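Local coordinates for protein endo-1,4-beta-xylanase (Pseudoalteromonas haloplanktis, PDB 1XWT) that breaks down xylan as a cold-adapted endo-1,4-beta-xylanase of glycoside hydrolase family 8, probably cutting internal beta-1,4 linkages of the polysaccharide, at residues 59-64 with 100-105. The protein carries 1 engineered substitution. Sequence-based numbering, arbitrary orientation.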
loop_
_atom_site.group_PDB
_atom_site.type_symbol
_atom_site.label_atom_id
_atom_site.label_comp_id
_atom_site.label_asym_id
_atom_site.label_seq_id
_atom_site.Cartn_x
_atom_site.Cartn_y
_atom_site.Cartn_z
ATOM N N TYR A 59 -17.589 -19.805 -14.225
ATOM C CA TYR A 59 -16.653 -19.166 -13.299
ATOM C C TYR A 59 -15.313 -18.883 -13.982
ATOM O O TYR A 59 -14.750 -19.741 -14.681
ATOM C CB TYR A 59 -16.435 -20.015 -12.017
ATOM C CG TYR A 59 -15.306 -19.423 -11.177
ATOM C CD1 TYR A 59 -15.520 -18.291 -10.410
ATOM C CD2 TYR A 59 -14.018 -19.947 -11.213
ATOM C CE1 TYR A 59 -14.471 -17.687 -9.720
ATOM C CE2 TYR A 59 -12.970 -19.367 -10.521
ATOM C CZ TYR A 59 -13.204 -18.239 -9.779
ATOM O OH TYR A 59 -12.149 -17.658 -9.122
ATOM N N LYS A 60 -14.796 -17.670 -13.797
ATOM C CA LYS A 60 -13.488 -17.277 -14.342
ATOM C C LYS A 60 -12.432 -16.997 -13.270
ATOM O O LYS A 60 -11.394 -17.659 -13.221
ATOM C CB LYS A 60 -13.633 -16.092 -15.296
ATOM C CG LYS A 60 -14.546 -16.332 -16.520
ATOM C CD LYS A 60 -13.942 -17.322 -17.521
ATOM C CE LYS A 60 -14.926 -17.728 -18.605
ATOM N NZ LYS A 60 -14.292 -18.728 -19.525
ATOM N N ALA A 61 -12.674 -16.000 -12.435
ATOM C CA ALA A 61 -11.677 -15.544 -11.484
ATOM C C ALA A 61 -12.357 -14.665 -10.434
ATOM O O ALA A 61 -13.579 -14.574 -10.437
ATOM C CB ALA A 61 -10.573 -14.794 -12.221
ATOM N N HIS A 62 -11.586 -14.053 -9.537
ATOM C CA HIS A 62 -12.137 -13.161 -8.514
ATOM C C HIS A 62 -11.477 -11.785 -8.587
ATOM O O HIS A 62 -10.343 -11.640 -9.043
ATOM C CB HIS A 62 -11.882 -13.742 -7.094
ATOM C CG HIS A 62 -12.908 -14.736 -6.628
ATOM N ND1 HIS A 62 -13.103 -15.950 -7.228
ATOM C CD2 HIS A 62 -13.658 -14.749 -5.510
ATOM C CE1 HIS A 62 -14.085 -16.585 -6.606
ATOM N NE2 HIS A 62 -14.423 -15.890 -5.547
ATOM N N TYR A 63 -12.188 -10.771 -8.104
ATOM C CA TYR A 63 -11.629 -9.436 -7.955
ATOM C C TYR A 63 -12.002 -8.793 -6.637
ATOM O O TYR A 63 -12.972 -9.171 -5.961
ATOM C CB TYR A 63 -12.054 -8.549 -9.134
ATOM C CG TYR A 63 -13.541 -8.340 -9.288
ATOM C CD1 TYR A 63 -14.350 -9.253 -9.947
ATOM C CD2 TYR A 63 -14.157 -7.210 -8.744
ATOM C CE1 TYR A 63 -15.725 -9.051 -10.074
ATOM C CE2 TYR A 63 -15.513 -6.995 -8.874
ATOM C CZ TYR A 63 -16.307 -7.923 -9.520
ATOM O OH TYR A 63 -17.661 -7.681 -9.673
ATOM N N ILE A 64 -11.194 -7.808 -6.278
ATOM C CA ILE A 64 -11.504 -6.887 -5.188
ATOM C C ILE A 64 -12.335 -5.742 -5.776
ATOM O O ILE A 64 -11.899 -5.064 -6.702
ATOM C CB ILE A 64 -10.192 -6.368 -4.505
ATOM C CG1 ILE A 64 -9.381 -7.524 -3.890
ATOM C CG2 ILE A 64 -10.519 -5.267 -3.504
ATOM C CD1 ILE A 64 -10.136 -8.315 -2.845
ATOM N N TRP A 100 -5.032 -13.401 -8.740
ATOM C CA TRP A 100 -3.940 -13.254 -9.707
ATOM C C TRP A 100 -4.408 -13.665 -11.112
ATOM O O TRP A 100 -4.070 -13.019 -12.093
ATOM C CB TRP A 100 -2.676 -14.033 -9.244
ATOM C CG TRP A 100 -1.549 -13.983 -10.222
ATOM C CD1 TRP A 100 -0.877 -15.041 -10.708
ATOM C CD2 TRP A 100 -0.969 -12.819 -10.840
ATOM N NE1 TRP A 100 0.066 -14.629 -11.611
ATOM C CE2 TRP A 100 0.018 -13.272 -11.729
ATOM C CE3 TRP A 100 -1.218 -11.434 -10.773
ATOM C CZ2 TRP A 100 0.758 -12.411 -12.537
ATOM C CZ3 TRP A 100 -0.467 -10.583 -11.581
ATOM C CH2 TRP A 100 0.482 -11.078 -12.457
ATOM N N ARG A 101 -5.245 -14.700 -11.209
ATOM C CA ARG A 101 -5.783 -15.101 -12.503
ATOM C C ARG A 101 -6.523 -13.944 -13.159
ATOM O O ARG A 101 -6.399 -13.720 -14.362
ATOM C CB ARG A 101 -6.741 -16.295 -12.343
ATOM C CG ARG A 101 -7.027 -17.065 -13.636
ATOM C CD ARG A 101 -8.067 -18.214 -13.492
ATOM N NE ARG A 101 -7.636 -19.108 -12.414
ATOM C CZ ARG A 101 -8.190 -19.194 -11.211
ATOM N NH1 ARG A 101 -9.346 -18.581 -10.939
ATOM N NH2 ARG A 101 -7.575 -19.885 -10.260
ATOM N N PHE A 102 -7.330 -13.229 -12.366
ATOM C CA PHE A 102 -8.103 -12.085 -12.862
ATOM C C PHE A 102 -7.166 -10.986 -13.344
ATOM O O PHE A 102 -7.345 -10.415 -14.424
ATOM C CB PHE A 102 -9.020 -11.559 -11.760
ATOM C CG PHE A 102 -9.915 -10.425 -12.195
ATOM C CD1 PHE A 102 -9.440 -9.128 -12.241
ATOM C CD2 PHE A 102 -11.234 -10.641 -12.554
ATOM C CE1 PHE A 102 -10.255 -8.088 -12.665
ATOM C CE2 PHE A 102 -12.039 -9.607 -12.976
ATOM C CZ PHE A 102 -11.561 -8.323 -13.008
ATOM N N ALA A 103 -6.147 -10.674 -12.556
ATOM C CA ALA A 103 -5.220 -9.581 -12.892
ATOM C C ALA A 103 -4.511 -9.886 -14.207
ATOM O O ALA A 103 -4.456 -9.043 -15.115
ATOM C CB ALA A 103 -4.203 -9.395 -11.762
ATOM N N LYS A 104 -3.948 -11.078 -14.323
ATOM C CA LYS A 104 -3.156 -11.431 -15.488
ATOM C C LYS A 104 -4.018 -11.482 -16.744
ATOM O O LYS A 104 -3.558 -11.115 -17.827
ATOM C CB LYS A 104 -2.434 -12.758 -15.228
ATOM C CG LYS A 104 -1.282 -13.075 -16.139
ATOM C CD LYS A 104 -0.513 -14.316 -15.601
ATOM C CE LYS A 104 0.565 -14.715 -16.558
ATOM N NZ LYS A 104 1.131 -15.983 -16.123
ATOM N N ALA A 105 -5.258 -11.962 -16.631
ATOM C CA ALA A 105 -6.170 -12.041 -17.784
ATOM C C ALA A 105 -6.760 -10.712 -18.213
ATOM O O ALA A 105 -6.875 -10.435 -19.421
ATOM C CB ALA A 105 -7.335 -13.008 -17.520
#
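Phe102 and Tyr63 meet where segment 100-105 of helix 93-107 crosses segment 59-64 of strand 58-66 at 96°, a worked example of a helix seated on a beta-sheet through a few small and flat groups. The methylene CB of Tyr63 stands over the centre of the Phe102 ring, 3.8 Å from its centroid, in a CH-pi contact. CG of Tyr63 lies between backbone N and carbonyl carbon (chi1 61°), which takes the ring away from the helix and leaves CB to face Phe102; the two rings meet obliquely, Tyr63 CD1 touching Phe102 CE2. Ala61, too small to hold the helix off, lets its CB come within 3.6 Å of Phe102 CB. Within the same buried part, His62 O lies 3.0 Å from Phe102 CB and also accepts a hydrogen bond from the side-chain amide of Gln80, on helix 77-89. Cutting Phe102 back to an alanine removes the ring over which Tyr63 CB sits, and would probably leave a gap between helix and strand.

On the more exposed side, the one hydrogen bond between the segments runs from Arg101 NH1 to Lys60 O (3.2 Å, N-H...O angle 155°), tilted out of both the guanidinium and carbonyl planes. Arg101 bends at chi3 to reach this classic beta bulge, where Lys60 and Ala61 both face Tyr53. NH1 also bonds Asn98, while NE forms a salt bridge with Glu165. Nearby, Tyr59 OH is hydrogen-bonded to His62 ND1 at 2.7 Å. Apolar contact thus sets the helix close to the sheet, whereas the guanidinium, shared among strand, helix and Glu165, probably ties the outer margin together mainly through charge and hydrogen bonding.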